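Formate dehydrogenase subunit beta (Desulfovibrio gigas, PDB 1H0H) carries electrons through three [4Fe-4S] clusters as the electron-transfer subunit of a periplasmic enzyme that reversibly oxidises formate to carbon dioxide. Local coordinates at residues F67-C72 / V197-A202; L51-E56 / L207-A212. All coordinates share one frame; numbering follows the deposited sequence.

Contact 1: F67-C72 / V197-A202; sequences FFPDQC and VIFLTA. With SF4 (iron/sulfur cluster), chain M; SF4 (iron/sulfur cluster), chain N.
Strands from two sheets of this three-cluster subunit meet through their side chains here, next to the cysteine that opens the binding site of cluster #3. Strand 67-70, from the two-stranded sheet, and strand 197-201, from the mixed sheet, run antiparallel at 174° with their axes 9.3 Å apart, so side chains fill the gap. At its middle the rings of Phe68 and Phe199 form a face-to-face stack, centroids 4.1 Å apart and planes 18° from parallel. Phe68 CZ sits over the centre of the Phe199 ring, whereas Phe199 CD2 lies nearer the rim of the Phe68 ring. With CG anti to the backbone N (chi1 -160°), Phe68 swings its ring across to meet Phe199, and Thr201 CG2 lies at the edge of the Phe68 ring, near its plane. The Phe199 ring meets Pro69 O in its own plane, Phe199 CE2 being 3.5 Å from that oxygen, which also accepts a hydrogen bond from Lys50. Pro69 centres an inverse gamma turn.

Toward the clusters, Val197 CG2 comes within 3.3 Å of Cys72 O, and its two methyls pack on the amide end of Gln71. That amide lies beside a second cluster, Gln71 NE2 being 3.7 Å from FE3 of SF4 chain M; its OE1 is held by Lys50, while the buried NE2 has no hydrogen-bonding partner. Cys72 SG binds FE2 of SF4 chain N at 2.3 Å. Strand 62-70 thus leads toward the first in sequence of the four cysteines holding cluster #3 in the 4Fe-4S dicluster domain.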
loop_
_atom_site.group_PDB
_atom_site.type_symbol
_atom_site.label_atom_id
_atom_site.label_comp_id
_atom_site.label_asym_id
_atom_site.label_seq_id
_atom_site.Cartn_x
_atom_site.Cartn_y
_atom_site.Cartn_z
ATOM N N PHE B 67 -0.776 24.162 8.653
ATOM C CA PHE B 67 -1.579 23.356 9.544
ATOM C C PHE B 67 -1.434 23.818 11.001
ATOM O O PHE B 67 -0.344 24.160 11.437
ATOM C CB PHE B 67 -1.156 21.894 9.422
ATOM C CG PHE B 67 -1.135 21.373 8.000
ATOM C CD1 PHE B 67 -2.176 21.638 7.134
ATOM C CD2 PHE B 67 -0.074 20.609 7.535
ATOM C CE1 PHE B 67 -2.153 21.168 5.825
ATOM C CE2 PHE B 67 -0.048 20.138 6.227
ATOM C CZ PHE B 67 -1.101 20.395 5.375
ATOM N N PHE B 68 -2.533 23.753 11.740
ATOM C CA PHE B 68 -2.604 24.184 13.135
ATOM C C PHE B 68 -3.548 23.257 13.903
ATOM O O PHE B 68 -4.770 23.360 13.779
ATOM C CB PHE B 68 -3.153 25.621 13.156
ATOM C CG PHE B 68 -2.861 26.376 14.407
ATOM C CD1 PHE B 68 -1.647 27.044 14.568
ATOM C CD2 PHE B 68 -3.806 26.480 15.400
ATOM C CE1 PHE B 68 -1.375 27.782 15.751
ATOM C CE2 PHE B 68 -3.536 27.193 16.569
ATOM C CZ PHE B 68 -2.326 27.844 16.740
ATOM N N PRO B 69 -3.004 22.334 14.683
ATOM C CA PRO B 69 -3.826 21.370 15.446
ATOM C C PRO B 69 -4.305 22.028 16.745
ATOM O O PRO B 69 -3.731 21.833 17.817
ATOM C CB PRO B 69 -2.852 20.233 15.766
ATOM C CG PRO B 69 -1.505 20.751 15.545
ATOM C CD PRO B 69 -1.567 22.113 14.862
ATOM N N ASP B 70 -5.406 22.758 16.615
ATOM C CA ASP B 70 -5.927 23.638 17.636
ATOM C C ASP B 70 -6.559 22.890 18.813
ATOM O O ASP B 70 -7.114 21.808 18.652
ATOM C CB ASP B 70 -6.931 24.571 16.954
ATOM C CG ASP B 70 -7.094 25.864 17.659
ATOM O OD1 ASP B 70 -6.480 26.057 18.733
ATOM O OD2 ASP B 70 -7.846 26.747 17.210
ATOM N N GLN B 71 -6.401 23.454 20.000
ATOM C CA GLN B 71 -6.976 22.939 21.226
ATOM C C GLN B 71 -6.811 24.065 22.263
ATOM O O GLN B 71 -6.076 25.025 22.036
ATOM C CB GLN B 71 -6.227 21.686 21.711
ATOM C CG GLN B 71 -4.786 21.998 22.065
ATOM C CD GLN B 71 -3.977 20.805 22.620
ATOM O OE1 GLN B 71 -3.175 20.204 21.904
ATOM N NE2 GLN B 71 -4.168 20.494 23.901
ATOM N N CYS B 72 -7.465 23.908 23.410
ATOM C CA CYS B 72 -7.332 24.854 24.517
ATOM C C CYS B 72 -5.848 25.084 24.844
ATOM O O CYS B 72 -5.056 24.144 24.809
ATOM C CB CYS B 72 -8.020 24.294 25.748
ATOM S SG CYS B 72 -7.678 25.208 27.254
ATOM N N VAL B 197 0.026 25.439 26.317
ATOM C CA VAL B 197 0.146 24.815 25.013
ATOM C C VAL B 197 0.823 25.827 24.094
ATOM O O VAL B 197 0.184 26.786 23.625
ATOM C CB VAL B 197 -1.232 24.386 24.448
ATOM C CG1 VAL B 197 -1.072 23.727 23.075
ATOM C CG2 VAL B 197 -1.920 23.402 25.381
ATOM N N ILE B 198 2.114 25.621 23.826
ATOM C CA ILE B 198 2.882 26.588 23.052
ATOM C C ILE B 198 3.065 26.195 21.571
ATOM O O ILE B 198 3.765 25.220 21.280
ATOM C CB ILE B 198 4.272 26.828 23.680
ATOM C CG1 ILE B 198 4.168 27.221 25.161
ATOM C CG2 ILE B 198 5.028 27.919 22.865
ATOM C CD1 ILE B 198 5.527 27.209 25.917
ATOM N N PHE B 199 2.435 26.930 20.649
ATOM C CA PHE B 199 2.603 26.668 19.211
ATOM C C PHE B 199 3.744 27.472 18.581
ATOM O O PHE B 199 3.897 28.679 18.852
ATOM C CB PHE B 199 1.362 27.009 18.408
ATOM C CG PHE B 199 0.160 26.193 18.740
ATOM C CD1 PHE B 199 -0.638 26.539 19.812
ATOM C CD2 PHE B 199 -0.216 25.112 17.934
ATOM C CE1 PHE B 199 -1.766 25.831 20.087
ATOM C CE2 PHE B 199 -1.347 24.384 18.212
ATOM C CZ PHE B 199 -2.118 24.734 19.305
ATOM N N LEU B 200 4.541 26.790 17.761
ATOM C CA LEU B 200 5.546 27.427 16.937
ATOM C C LEU B 200 4.959 27.520 15.548
ATOM O O LEU B 200 4.410 26.531 15.042
ATOM C CB LEU B 200 6.837 26.601 16.873
ATOM C CG LEU B 200 7.872 27.059 15.832
ATOM C CD1 LEU B 200 8.366 28.480 16.136
ATOM C CD2 LEU B 200 9.063 26.134 15.754
ATOM N N THR B 201 5.018 28.707 14.954
ATOM C CA THR B 201 4.602 28.900 13.569
ATOM C C THR B 201 5.780 29.430 12.802
ATOM O O THR B 201 6.663 30.066 13.384
ATOM C CB THR B 201 3.397 29.849 13.437
ATOM O OG1 THR B 201 3.616 31.072 14.170
ATOM C CG2 THR B 201 2.162 29.216 14.035
ATOM N N ALA B 202 5.806 29.162 11.498
ATOM C CA ALA B 202 6.914 29.592 10.669
ATOM C C ALA B 202 6.644 30.944 10.004
ATOM O O ALA B 202 7.523 31.518 9.403
ATOM C CB ALA B 202 7.236 28.527 9.616
HETATM FE FE1 SF4 M . -6.213 15.261 25.449
HETATM FE FE2 SF4 M . -5.056 16.372 23.216
HETATM FE FE3 SF4 M . -6.598 17.922 24.917
HETATM FE FE4 SF4 M . -7.764 16.019 23.301
HETATM S S1 SF4 M . -6.564 17.898 22.654
HETATM S S2 SF4 M . -8.149 16.438 25.524
HETATM S S3 SF4 M . -6.257 14.404 23.216
HETATM S S4 SF4 M . -4.675 16.914 25.564
HETATM FE FE1 SF4 N . -9.600 29.777 26.438
HETATM FE FE2 SF4 N . -8.553 27.342 27.203
HETATM FE FE3 SF4 N . -7.299 29.804 27.964
HETATM FE FE4 SF4 N . -9.739 29.103 29.056
HETATM S S1 SF4 N . -7.669 28.000 29.391
HETATM S S2 SF4 N . -9.242 31.089 28.279
HETATM S S3 SF4 N . -10.745 27.981 27.234
HETATM S S4 SF4 N . -7.534 28.889 25.780
#

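Contact 2: L51-E56 / L207-A212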
loop_
_atom_site.group_PDB
_atom_site.type_symbol
_atom_site.label_atom_id
_atom_site.label_comp_id
_atom_site.label_asym_id
_atom_site.label_seq_id
_atom_site.Cartn_x
_atom_site.Cartn_y
_atom_site.Cartn_z
ATOM N N LEU B 51 -8.781 20.152 16.864
ATOM C CA LEU B 51 -9.187 20.408 15.505
ATOM C C LEU B 51 -8.012 20.792 14.621
ATOM O O LEU B 51 -7.357 21.812 14.842
ATOM C CB LEU B 51 -10.228 21.532 15.504
ATOM C CG LEU B 51 -10.807 21.774 14.122
ATOM C CD1 LEU B 51 -11.666 20.610 13.687
ATOM C CD2 LEU B 51 -11.596 23.084 14.115
ATOM N N VAL B 52 -7.734 19.972 13.612
ATOM C CA VAL B 52 -6.638 20.304 12.713
ATOM C C VAL B 52 -7.095 21.318 11.673
ATOM O O VAL B 52 -7.873 21.018 10.757
ATOM C CB VAL B 52 -5.992 19.048 12.058
ATOM C CG1 VAL B 52 -4.899 19.472 11.102
ATOM C CG2 VAL B 52 -5.428 18.110 13.151
ATOM N N ARG B 53 -6.626 22.547 11.845
ATOM C CA ARG B 53 -6.998 23.612 10.947
ATOM C C ARG B 53 -6.035 23.586 9.783
ATOM O O ARG B 53 -4.873 23.233 9.954
ATOM C CB ARG B 53 -6.954 24.939 11.689
ATOM C CG ARG B 53 -8.011 25.079 12.762
ATOM C CD ARG B 53 -7.965 26.426 13.469
ATOM N NE ARG B 53 -8.820 26.500 14.650
ATOM C CZ ARG B 53 -10.137 26.656 14.601
ATOM N NH1 ARG B 53 -10.764 26.728 13.426
ATOM N NH2 ARG B 53 -10.829 26.738 15.719
ATOM N N MET B 54 -6.521 23.906 8.591
ATOM C CA MET B 54 -5.700 23.779 7.393
ATOM C C MET B 54 -5.957 24.974 6.495
ATOM O O MET B 54 -7.118 25.243 6.123
ATOM C CB MET B 54 -6.014 22.464 6.649
ATOM C CG MET B 54 -5.917 21.177 7.501
ATOM S SD MET B 54 -6.701 19.694 6.707
ATOM C CE MET B 54 -5.514 19.315 5.379
ATOM N N HIS B 55 -4.890 25.693 6.139
ATOM C CA HIS B 55 -5.041 26.895 5.308
ATOM C C HIS B 55 -3.986 27.027 4.223
ATOM O O HIS B 55 -2.773 27.064 4.489
ATOM C CB HIS B 55 -5.040 28.170 6.163
ATOM C CG HIS B 55 -6.262 28.325 7.009
ATOM N ND1 HIS B 55 -6.229 28.248 8.385
ATOM C CD2 HIS B 55 -7.563 28.513 6.676
ATOM C CE1 HIS B 55 -7.451 28.407 8.868
ATOM N NE2 HIS B 55 -8.278 28.575 7.852
ATOM N N GLU B 56 -4.453 27.115 2.996
ATOM C CA GLU B 56 -3.559 27.329 1.888
ATOM C C GLU B 56 -3.053 28.751 1.977
ATOM O O GLU B 56 -3.830 29.663 2.286
ATOM C CB GLU B 56 -4.281 27.129 0.563
ATOM C CG GLU B 56 -4.501 25.669 0.252
ATOM C CD GLU B 56 -4.914 25.448 -1.167
ATOM O OE1 GLU B 56 -4.825 26.373 -2.016
ATOM O OE2 GLU B 56 -5.347 24.332 -1.434
ATOM N N LEU B 207 -1.966 33.571 9.656
ATOM C CA LEU B 207 -2.039 32.812 8.407
ATOM C C LEU B 207 -2.393 31.364 8.741
ATOM O O LEU B 207 -2.879 30.616 7.887
ATOM C CB LEU B 207 -0.713 32.865 7.655
ATOM C CG LEU B 207 -0.366 34.246 7.126
ATOM C CD1 LEU B 207 1.007 34.265 6.538
ATOM C CD2 LEU B 207 -1.404 34.656 6.109
ATOM N N TYR B 208 -2.168 30.972 9.985
ATOM C CA TYR B 208 -2.551 29.624 10.428
ATOM C C TYR B 208 -3.970 29.608 10.976
ATOM O O TYR B 208 -4.755 28.692 10.695
ATOM C CB TYR B 208 -1.611 29.094 11.509
ATOM C CG TYR B 208 -0.201 28.795 11.043
ATOM C CD1 TYR B 208 0.694 29.827 10.741
ATOM C CD2 TYR B 208 0.242 27.484 10.929
ATOM C CE1 TYR B 208 1.988 29.550 10.316
ATOM C CE2 TYR B 208 1.548 27.196 10.526
ATOM C CZ TYR B 208 2.414 28.225 10.215
ATOM O OH TYR B 208 3.706 27.926 9.795
ATOM N N HIS B 209 -4.302 30.618 11.766
ATOM C CA HIS B 209 -5.626 30.687 12.377
ATOM C C HIS B 209 -5.818 32.075 12.939
ATOM O O HIS B 209 -4.881 32.654 13.507
ATOM C CB HIS B 209 -5.752 29.641 13.490
ATOM C CG HIS B 209 -7.070 29.652 14.188
ATOM N ND1 HIS B 209 -8.264 29.759 13.513
ATOM C CD2 HIS B 209 -7.384 29.571 15.506
ATOM C CE1 HIS B 209 -9.261 29.722 14.380
ATOM N NE2 HIS B 209 -8.753 29.620 15.598
ATOM N N GLU B 210 -7.013 32.624 12.741
ATOM C CA GLU B 210 -7.289 34.012 13.152
ATOM C C GLU B 210 -7.087 34.231 14.635
ATOM O O GLU B 210 -6.819 35.347 15.082
ATOM C CB GLU B 210 -8.704 34.428 12.748
ATOM C CG GLU B 210 -9.832 33.569 13.320
ATOM C CD GLU B 210 -11.216 33.993 12.795
ATOM O OE1 GLU B 210 -11.422 35.194 12.476
ATOM O OE2 GLU B 210 -12.103 33.121 12.685
ATOM N N TYR B 211 -7.190 33.154 15.396
ATOM C CA TYR B 211 -7.062 33.231 16.836
ATOM C C TYR B 211 -5.861 32.471 17.344
ATOM O O TYR B 211 -5.814 32.094 18.505
ATOM C CB TYR B 211 -8.325 32.718 17.509
ATOM C CG TYR B 211 -9.587 33.450 17.101
ATOM C CD1 TYR B 211 -9.709 34.825 17.269
ATOM C CD2 TYR B 211 -10.665 32.760 16.569
ATOM C CE1 TYR B 211 -10.878 35.486 16.904
ATOM C CE2 TYR B 211 -11.828 33.399 16.223
ATOM C CZ TYR B 211 -11.938 34.756 16.380
ATOM O OH TYR B 211 -13.109 35.395 16.023
ATOM N N ALA B 212 -4.877 32.291 16.478
ATOM C CA ALA B 212 -3.605 31.669 16.853
ATOM C C ALA B 212 -2.937 32.369 18.040
ATOM O O ALA B 212 -2.432 31.686 18.933
ATOM C CB ALA B 212 -2.671 31.625 15.681
#
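Tyr208 O receives the N-H of His55 ND1 at 2.8 Å, the one hydrogen bond between strand 51-56 and segment 207-212. It is bent, with an N-H...O angle of 136°, and ND1 stands well above the carbonyl plane. Alongside, His55 CB packs against Leu207 O, which also accepts a hydrogen bond from Gln57, the residue following this segment on strand 51-59. Two residues back on the same face of the strand, Arg53 reaches out with its chain extended from CG to NE and lays its guanidinium flat on the His209 ring, planes 6° apart and centres separated by 3.6 Å. The methylene CD joins in as a CH-pi contact, 3.5 Å from the ring centroid. His209 begins a type I beta turn, closed by Ala212 N to His209 O at 3.0 Å, through which the C-terminal tail passes over the two-stranded sheet. Holding CG anti to the backbone N (chi1 179°), His209 offers one ring face to Arg53, and Tyr211 N lies over the rim of the other. Leu51 CD2 lies over the rim of the opposite guanidinium face, and Phe44 makes a cation-pi contact with Arg53. Salt bridges to Asp70 and Asp43 hold the guanidinium.

Contacts 1 and 2 share the hairpin of strands 51-59 and 62-70, and their centres lie 9 Å apart. Asp70 is the main joint: its OD2 makes a 2.7 Å salt bridge with Arg53 NE and packs 3.3 Å from His209 CD2, while a probable backbone hydrogen bond runs from Asp70 N to Leu51 O at 2.8 Å. Asp70 OD1 bridges to Arg73, beside the cluster ligand Cys72. Phe67 O also packs against Tyr208 CD2. Strand 62-70 leads from contact 2 to the clusters at its end: Gln71 and Cys72 reach two of them, and Pro69 and Val52 touch another, whereas the Arg53 side chain is about 10 Å from a bound cluster.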